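Local structure of BvnE (Penicillium brevicompactum, 6U9I) at residues A36-R41 with T66-L71; H23-T28 with Y116-T121; R52-A57 with D139-F144. The protein probably catalyses the stereoselective semipinacol rearrangement in the assembly of brevianamides, fungal indole alkaloids, as an isomerase of the pinacolase type. One frame throughout, in Å; residues are numbered along the deposited sequence.

Interaction 1 (A36-R41 with T66-L71); sequences AMVSHR and TFFKTL
Met37 lies against the ring of Phe68 along most of its side chain. CB sits over the CD2-CE2 rim, on the same face that SD and CE cover, with Met37 CB 3.4 Å from Phe68 CD2 and about as close to CE2. CG, set beside the backbone N (chi1 -63°), passes Thr28 O of helix 14-31. The next bond is extended, and Met37 SD comes to lie over the face, 4.2 Å from the centroid of the Phe68 ring and 20° off its normal, a Met-aromatic contact. A bend at the last torsion (chi3 88°) then keeps the methyl group over the same ring: Met37 CE stands 3.8 Å from the centroid of the Phe68 ring as a CH-pi donor, displaced toward CD1 and CE1. Leu71, about a turn on in helix 61-74, is reached by the same methyl, Met37 CE to Leu71 CD2 4.4 Å. Val38 meets the ring's edge, its CG1 lying near the ring plane 3.9 Å from Phe68 CD2.

Phe32 touches both Met37 and Leu71, so the loop between helices 14-31 and 34-37 joins the same apolar cluster. Methionine suits this place because its unbranched, flexible chain can follow a flat ring and offer it both sulfur and methyl. No hydrogen bond links the two segments, which implies that the end of helix 34-37 and the turn after it are held to helix 61-74 by shape complementarity and dispersion.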
# COMPACT_ATOMS: atom_id res chain seq x y z
N ALA A 36 13.11 20.44 -3.16
CA ALA A 36 12.19 20.15 -2.06
C ALA A 36 11.82 18.68 -2.04
O ALA A 36 11.63 18.09 -0.96
CB ALA A 36 10.94 21.02 -2.18
N MET A 37 11.69 18.07 -3.21
CA MET A 37 11.21 16.70 -3.31
C MET A 37 12.25 15.66 -2.92
O MET A 37 11.90 14.48 -2.82
CB MET A 37 10.73 16.44 -4.74
CG MET A 37 9.53 17.34 -5.08
SD MET A 37 9.12 17.39 -6.82
CE MET A 37 8.00 16.00 -6.93
N VAL A 38 13.51 16.05 -2.71
CA VAL A 38 14.51 15.14 -2.15
C VAL A 38 15.05 15.66 -0.82
O VAL A 38 16.08 15.20 -0.35
CB VAL A 38 15.65 14.89 -3.16
CG1 VAL A 38 15.09 14.36 -4.48
CG2 VAL A 38 16.49 16.16 -3.38
N SER A 39 14.34 16.58 -0.17
CA SER A 39 14.86 17.17 1.06
C SER A 39 14.59 16.26 2.25
O SER A 39 13.70 15.41 2.23
CB SER A 39 14.24 18.55 1.30
OG SER A 39 12.84 18.44 1.47
N HIS A 40 15.37 16.48 3.32
CA HIS A 40 15.20 15.79 4.61
C HIS A 40 15.29 14.27 4.46
O HIS A 40 14.48 13.53 5.01
CB HIS A 40 13.89 16.20 5.29
CG HIS A 40 13.75 17.68 5.46
ND1 HIS A 40 14.45 18.38 6.41
CD2 HIS A 40 13.00 18.58 4.79
CE1 HIS A 40 14.13 19.66 6.33
NE2 HIS A 40 13.25 19.81 5.35
N ARG A 41 16.28 13.83 3.70
CA ARG A 41 16.57 12.42 3.51
C ARG A 41 17.98 12.13 4.01
O ARG A 41 18.85 13.00 3.97
CB ARG A 41 16.44 12.01 2.03
CG ARG A 41 15.00 11.91 1.51
CD ARG A 41 14.90 11.95 -0.01
NE ARG A 41 15.57 10.82 -0.68
CZ ARG A 41 14.94 9.78 -1.23
NH1 ARG A 41 15.65 8.82 -1.83
NH2 ARG A 41 13.62 9.69 -1.20
N THR A 66 17.32 13.94 -10.32
CA THR A 66 17.29 14.00 -11.78
C THR A 66 15.92 13.64 -12.33
O THR A 66 15.41 14.31 -13.24
CB THR A 66 18.36 13.07 -12.36
OG1 THR A 66 19.65 13.53 -11.94
CG2 THR A 66 18.30 13.04 -13.88
N PHE A 67 15.29 12.60 -11.78
CA PHE A 67 13.94 12.25 -12.21
C PHE A 67 12.98 13.41 -12.01
O PHE A 67 12.17 13.72 -12.89
CB PHE A 67 13.43 11.01 -11.46
CG PHE A 67 11.97 10.73 -11.70
CD1 PHE A 67 11.53 10.19 -12.90
CD2 PHE A 67 11.02 11.01 -10.72
CE1 PHE A 67 10.19 9.93 -13.13
CE2 PHE A 67 9.67 10.76 -10.94
CZ PHE A 67 9.26 10.21 -12.15
N PHE A 68 13.06 14.06 -10.85
CA PHE A 68 12.11 15.13 -10.54
C PHE A 68 12.33 16.36 -11.41
O PHE A 68 11.38 17.10 -11.67
CB PHE A 68 12.17 15.48 -9.05
CG PHE A 68 11.48 14.47 -8.16
CD1 PHE A 68 10.32 13.83 -8.59
CD2 PHE A 68 11.98 14.17 -6.90
CE1 PHE A 68 9.68 12.90 -7.77
CE2 PHE A 68 11.33 13.25 -6.07
CZ PHE A 68 10.18 12.61 -6.52
N LYS A 69 13.57 16.60 -11.86
CA LYS A 69 13.79 17.68 -12.82
C LYS A 69 12.96 17.46 -14.08
O LYS A 69 12.39 18.41 -14.63
CB LYS A 69 15.27 17.79 -13.17
CG LYS A 69 16.16 18.23 -12.04
CD LYS A 69 17.59 18.44 -12.53
CE LYS A 69 18.48 18.91 -11.39
NZ LYS A 69 19.84 19.25 -11.89
N THR A 70 12.86 16.21 -14.52
CA THR A 70 12.01 15.88 -15.66
C THR A 70 10.54 16.05 -15.31
O THR A 70 9.78 16.70 -16.05
CB THR A 70 12.30 14.44 -16.11
OG1 THR A 70 13.61 14.39 -16.68
CG2 THR A 70 11.28 13.98 -17.14
N LEU A 71 10.12 15.49 -14.18
CA LEU A 71 8.70 15.51 -13.81
C LEU A 71 8.21 16.94 -13.61
O LEU A 71 7.13 17.30 -14.10
CB LEU A 71 8.48 14.68 -12.55
CG LEU A 71 7.02 14.46 -12.16
CD1 LEU A 71 6.43 13.36 -13.02
CD2 LEU A 71 6.92 14.08 -10.70

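Interaction 2 (H23-T28 with Y116-T121); sequences HRWLST and YMVVLT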
# COMPACT_ATOMS: atom_id res chain seq x y z
N HIS A 23 4.14 14.41 7.48
CA HIS A 23 3.47 15.55 6.87
C HIS A 23 4.46 16.51 6.23
O HIS A 23 4.14 17.14 5.21
CB HIS A 23 2.59 16.26 7.90
CG HIS A 23 1.29 15.57 8.14
ND1 HIS A 23 0.34 15.41 7.15
CD2 HIS A 23 0.78 14.98 9.25
CE1 HIS A 23 -0.70 14.76 7.64
NE2 HIS A 23 -0.46 14.48 8.91
N ARG A 24 5.67 16.63 6.79
CA ARG A 24 6.68 17.44 6.13
C ARG A 24 7.04 16.86 4.78
O ARG A 24 7.25 17.60 3.80
CB ARG A 24 7.92 17.59 7.01
CG ARG A 24 9.00 18.47 6.38
CD ARG A 24 10.21 18.56 7.29
NE ARG A 24 10.75 17.23 7.55
CZ ARG A 24 11.76 16.98 8.38
NH1 ARG A 24 12.18 15.73 8.56
NH2 ARG A 24 12.35 17.98 9.03
N TRP A 25 7.14 15.52 4.70
CA TRP A 25 7.43 14.89 3.42
C TRP A 25 6.34 15.22 2.39
O TRP A 25 6.64 15.54 1.24
CB TRP A 25 7.57 13.37 3.61
CG TRP A 25 7.89 12.64 2.35
CD1 TRP A 25 9.12 12.54 1.76
CD2 TRP A 25 6.98 11.90 1.52
NE1 TRP A 25 9.03 11.78 0.61
CE2 TRP A 25 7.73 11.38 0.44
CE3 TRP A 25 5.61 11.62 1.58
CZ2 TRP A 25 7.15 10.60 -0.57
CZ3 TRP A 25 5.03 10.85 0.57
CH2 TRP A 25 5.81 10.35 -0.48
N LEU A 26 5.07 15.16 2.80
CA LEU A 26 3.99 15.53 1.89
C LEU A 26 4.10 16.99 1.47
O LEU A 26 3.90 17.32 0.29
CB LEU A 26 2.64 15.29 2.56
CG LEU A 26 2.06 13.87 2.65
CD1 LEU A 26 0.66 13.95 3.23
CD2 LEU A 26 2.03 13.16 1.30
N SER A 27 4.39 17.89 2.42
CA SER A 27 4.37 19.31 2.08
C SER A 27 5.52 19.67 1.15
O SER A 27 5.35 20.49 0.24
CB SER A 27 4.40 20.16 3.35
OG SER A 27 5.70 20.14 3.91
N THR A 28 6.69 19.04 1.34
CA THR A 28 7.79 19.33 0.43
C THR A 28 7.55 18.70 -0.93
O THR A 28 7.99 19.25 -1.95
CB THR A 28 9.13 18.88 1.02
OG1 THR A 28 9.11 17.48 1.32
CG2 THR A 28 9.43 19.65 2.31
N TYR A 116 -1.57 5.62 -4.43
CA TYR A 116 -0.41 4.90 -3.93
C TYR A 116 -0.63 4.46 -2.49
O TYR A 116 -1.35 5.10 -1.73
CB TYR A 116 0.88 5.74 -3.93
CG TYR A 116 1.02 6.68 -5.09
CD1 TYR A 116 0.31 7.87 -5.13
CD2 TYR A 116 1.89 6.39 -6.14
CE1 TYR A 116 0.43 8.73 -6.17
CE2 TYR A 116 2.01 7.27 -7.22
CZ TYR A 116 1.28 8.43 -7.22
OH TYR A 116 1.39 9.34 -8.26
N MET A 117 0.06 3.39 -2.12
CA MET A 117 0.34 3.07 -0.73
C MET A 117 1.83 3.27 -0.52
O MET A 117 2.65 2.59 -1.16
CB MET A 117 -0.09 1.64 -0.38
CG MET A 117 -0.22 1.36 1.10
SD MET A 117 -1.62 2.21 1.88
CE MET A 117 -3.02 1.46 1.07
N VAL A 118 2.20 4.19 0.36
CA VAL A 118 3.59 4.56 0.59
C VAL A 118 4.01 4.11 1.99
O VAL A 118 3.23 4.23 2.94
CB VAL A 118 3.77 6.09 0.40
CG1 VAL A 118 5.08 6.58 1.00
CG2 VAL A 118 3.68 6.44 -1.08
N VAL A 119 5.23 3.58 2.10
CA VAL A 119 5.81 3.22 3.39
C VAL A 119 7.07 4.07 3.55
O VAL A 119 8.06 3.86 2.83
CB VAL A 119 6.15 1.73 3.50
CG1 VAL A 119 6.73 1.43 4.89
CG2 VAL A 119 4.92 0.87 3.20
N LEU A 120 7.02 5.04 4.46
CA LEU A 120 8.18 5.85 4.83
C LEU A 120 8.88 5.20 6.02
O LEU A 120 8.22 4.82 6.99
CB LEU A 120 7.76 7.27 5.19
CG LEU A 120 6.90 8.05 4.20
CD1 LEU A 120 6.54 9.43 4.76
CD2 LEU A 120 7.65 8.23 2.91
N THR A 121 10.20 5.06 5.94
CA THR A 121 10.99 4.70 7.11
C THR A 121 11.90 5.87 7.45
O THR A 121 12.55 6.43 6.56
CB THR A 121 11.85 3.44 6.87
OG1 THR A 121 11.02 2.39 6.37
CG2 THR A 121 12.50 2.99 8.18
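Leu120 and Trp25 make the CH-pi part of this contact. Leu120 CD2 stands over the middle of the six-membered ring of Trp25, 4.0 Å from its centroid and only 10° off the normal, so a methyl group is directed at the pi face. The tryptophan is brought there by its first torsion, which sets CG opposite the backbone N (chi1 -178°) and sends the indole out from the helix toward the strand.

Apolar packing supplies the rest. The other methyl of the leucine fork, Leu120 CD1, lies 4.0 Å from Trp25 CE3, so both branches touch the indole. Two residues back on the strand, in one of its two conformers, Val118 CG1 comes to 4.1 Å from Trp25 CH2, a less certain contact. A long helix, 14-31, packed on one face of a curved mixed sheet is consistent with the NTF2-like (SnoaL-like) alpha+beta cone. The alternation of the strand sorts its residues: Val118 and Leu120 turn toward the helix, whereas Met117 and Val119 pack against Met117 and Ile89 of the second subunit. Branched aliphatic residues suit the inner face, giving compact methyl groups for a broad ring to rest on. Leu80, Leu101 and Leu129 from three other strands also touch the buried indole. With an alanine here instead of Trp25, a gap would probably open between helix and sheet, and the methyls of Leu120 would lose the ring they pack on.

No hydrogen bond crosses between the two segments; within the helix Ser27 OG donates to Arg24 O at 3.0 Å, alongside the backbone bond from Thr28 N.

Interaction 3 (R52-A57 with D139-F144); sequences RSLGFA and DYCVKF
Cys141 and Val142, neighbours in the first part of helix 138-150, receive the side chain of Leu54 from the loop between strands 45-50 and 59-60. Ahead of them, the carboxylate of Asp139 is used within the helix: Asp139 OD1 takes Lys143 NZ at 2.9 Å through the syn lone pair, a salt bridge spanning one turn. Cys141 points toward the loop, and its CB lies 4.0 Å from Leu54 CD2; a residue this small lets the leucine branch come up to its CB. Val142, one residue on, touches more loosely, its CG2 4.4 Å from the same Leu54 CD2.

Leucine suits the loop position: CG lies anti to the carbonyl carbon (chi1 -71°), which brings the forked end to the helix although CB does not aim at it. The 3-10 turn closes with Gly55 N to Arg52 O, and Gly55, with phi 82°, takes a conformation that favours glycine. The dimer partner lies close by: Ser53 bonds Asp137, the backbone N of Asp139 bonds Ser138, and Val142 packs on Asp139, all three partners being of the second subunit. The contact itself is small and wholly apolar, which implies weak, largely non-directional attraction between a surface loop and the helix.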
# COMPACT_ATOMS: atom_id res chain seq x y z
N ARG A 52 6.69 -4.97 -8.11
CA ARG A 52 7.83 -5.40 -8.92
C ARG A 52 7.52 -5.44 -10.41
O ARG A 52 8.43 -5.28 -11.24
CB ARG A 52 8.28 -6.79 -8.47
CG ARG A 52 9.00 -6.85 -7.17
CD ARG A 52 9.83 -8.12 -7.20
NE ARG A 52 10.31 -8.51 -5.89
CZ ARG A 52 10.83 -9.70 -5.63
NH1 ARG A 52 10.91 -10.60 -6.60
NH2 ARG A 52 11.25 -9.98 -4.42
N SER A 53 6.26 -5.68 -10.77
CA SER A 53 5.89 -5.81 -12.18
C SER A 53 6.16 -4.53 -12.97
O SER A 53 6.31 -4.60 -14.20
CB SER A 53 4.43 -6.20 -12.30
OG SER A 53 3.59 -5.15 -11.87
N LEU A 54 6.23 -3.37 -12.32
CA LEU A 54 6.57 -2.15 -13.06
C LEU A 54 8.01 -2.17 -13.56
O LEU A 54 8.33 -1.43 -14.49
CB LEU A 54 6.36 -0.92 -12.18
CG LEU A 54 4.89 -0.61 -11.91
CD1 LEU A 54 4.78 0.49 -10.87
CD2 LEU A 54 4.21 -0.21 -13.22
N GLY A 55 8.87 -2.96 -12.93
CA GLY A 55 10.22 -3.20 -13.41
C GLY A 55 11.24 -2.14 -13.06
O GLY A 55 12.33 -2.13 -13.66
N PHE A 56 10.95 -1.25 -12.12
CA PHE A 56 11.84 -0.16 -11.76
C PHE A 56 12.70 -0.51 -10.55
O PHE A 56 12.17 -0.97 -9.53
CB PHE A 56 11.04 1.12 -11.48
CG PHE A 56 10.30 1.63 -12.69
CD1 PHE A 56 10.99 2.12 -13.78
CD2 PHE A 56 8.91 1.61 -12.72
CE1 PHE A 56 10.31 2.59 -14.90
CE2 PHE A 56 8.23 2.08 -13.83
CZ PHE A 56 8.93 2.57 -14.92
N ALA A 57 14.00 -0.27 -10.65
CA ALA A 57 14.89 -0.39 -9.51
C ALA A 57 14.79 0.86 -8.64
O ALA A 57 14.30 1.90 -9.08
CB ALA A 57 16.33 -0.60 -9.98
N ASP A 139 -1.72 -0.34 -13.12
CA ASP A 139 -2.51 -0.18 -14.34
C ASP A 139 -2.54 1.28 -14.76
O ASP A 139 -2.38 1.59 -15.95
CB ASP A 139 -3.94 -0.69 -14.14
CG ASP A 139 -4.81 -0.47 -15.38
OD1 ASP A 139 -4.41 -0.93 -16.46
OD2 ASP A 139 -5.89 0.16 -15.27
N TYR A 140 -2.73 2.19 -13.80
CA TYR A 140 -2.74 3.60 -14.15
C TYR A 140 -1.39 4.04 -14.68
O TYR A 140 -1.31 4.82 -15.64
CB TYR A 140 -3.17 4.46 -12.96
CG TYR A 140 -3.47 5.86 -13.41
CD1 TYR A 140 -4.73 6.19 -13.86
CD2 TYR A 140 -2.48 6.83 -13.44
CE1 TYR A 140 -5.02 7.47 -14.30
CE2 TYR A 140 -2.75 8.11 -13.87
CZ TYR A 140 -4.03 8.42 -14.31
OH TYR A 140 -4.31 9.69 -14.75
N CYS A 141 -0.31 3.53 -14.07
CA CYS A 141 1.05 3.84 -14.51
C CYS A 141 1.26 3.47 -15.97
O CYS A 141 1.80 4.24 -16.76
CB CYS A 141 2.03 3.08 -13.62
SG CYS A 141 2.35 3.93 -12.06
N VAL A 142 0.85 2.25 -16.33
CA VAL A 142 1.03 1.74 -17.68
C VAL A 142 0.16 2.52 -18.65
O VAL A 142 0.61 2.92 -19.74
CB VAL A 142 0.71 0.24 -17.72
CG1 VAL A 142 0.80 -0.28 -19.15
CG2 VAL A 142 1.66 -0.54 -16.81
N LYS A 143 -1.10 2.76 -18.28
CA LYS A 143 -1.99 3.52 -19.15
C LYS A 143 -1.50 4.95 -19.34
O LYS A 143 -1.60 5.51 -20.44
CB LYS A 143 -3.41 3.51 -18.58
CG LYS A 143 -4.08 2.15 -18.66
CD LYS A 143 -5.57 2.29 -18.48
CE LYS A 143 -6.25 0.93 -18.35
NZ LYS A 143 -5.49 -0.17 -18.99
N PHE A 144 -0.95 5.56 -18.28
CA PHE A 144 -0.46 6.92 -18.43
C PHE A 144 0.77 6.97 -19.33
O PHE A 144 0.95 7.94 -20.08
CB PHE A 144 -0.15 7.54 -17.06
CG PHE A 144 0.22 9.00 -17.14
CD1 PHE A 144 -0.76 9.98 -17.22
CD2 PHE A 144 1.55 9.39 -17.12
CE1 PHE A 144 -0.42 11.32 -17.29
CE2 PHE A 144 1.90 10.72 -17.19
CZ PHE A 144 0.92 11.69 -17.28

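In the fold
From the N terminus, helix 14-31 comes first and supplies the opening segment of interaction 2, which closes the longest of the three loops when strand 110-122 packs against that helix. Helix 34-37 follows directly, and interaction 1 closes a short loop on helix 61-74, lying entirely within the span of interaction 2. The two also touch: Ser39 and Ala36 pack on Thr28. Interaction 3 starts after strand 45-50 and closes only at helix 138-150, so it crosses both others along the chain. It stands apart, about 20 Å from each between centres. Together they join helix 34-37 to helix 61-74, helix 14-31 to the sheet, and the 52-57 loop to the C-terminal helix; interactions 2 and 3 also adjoin the second subunit.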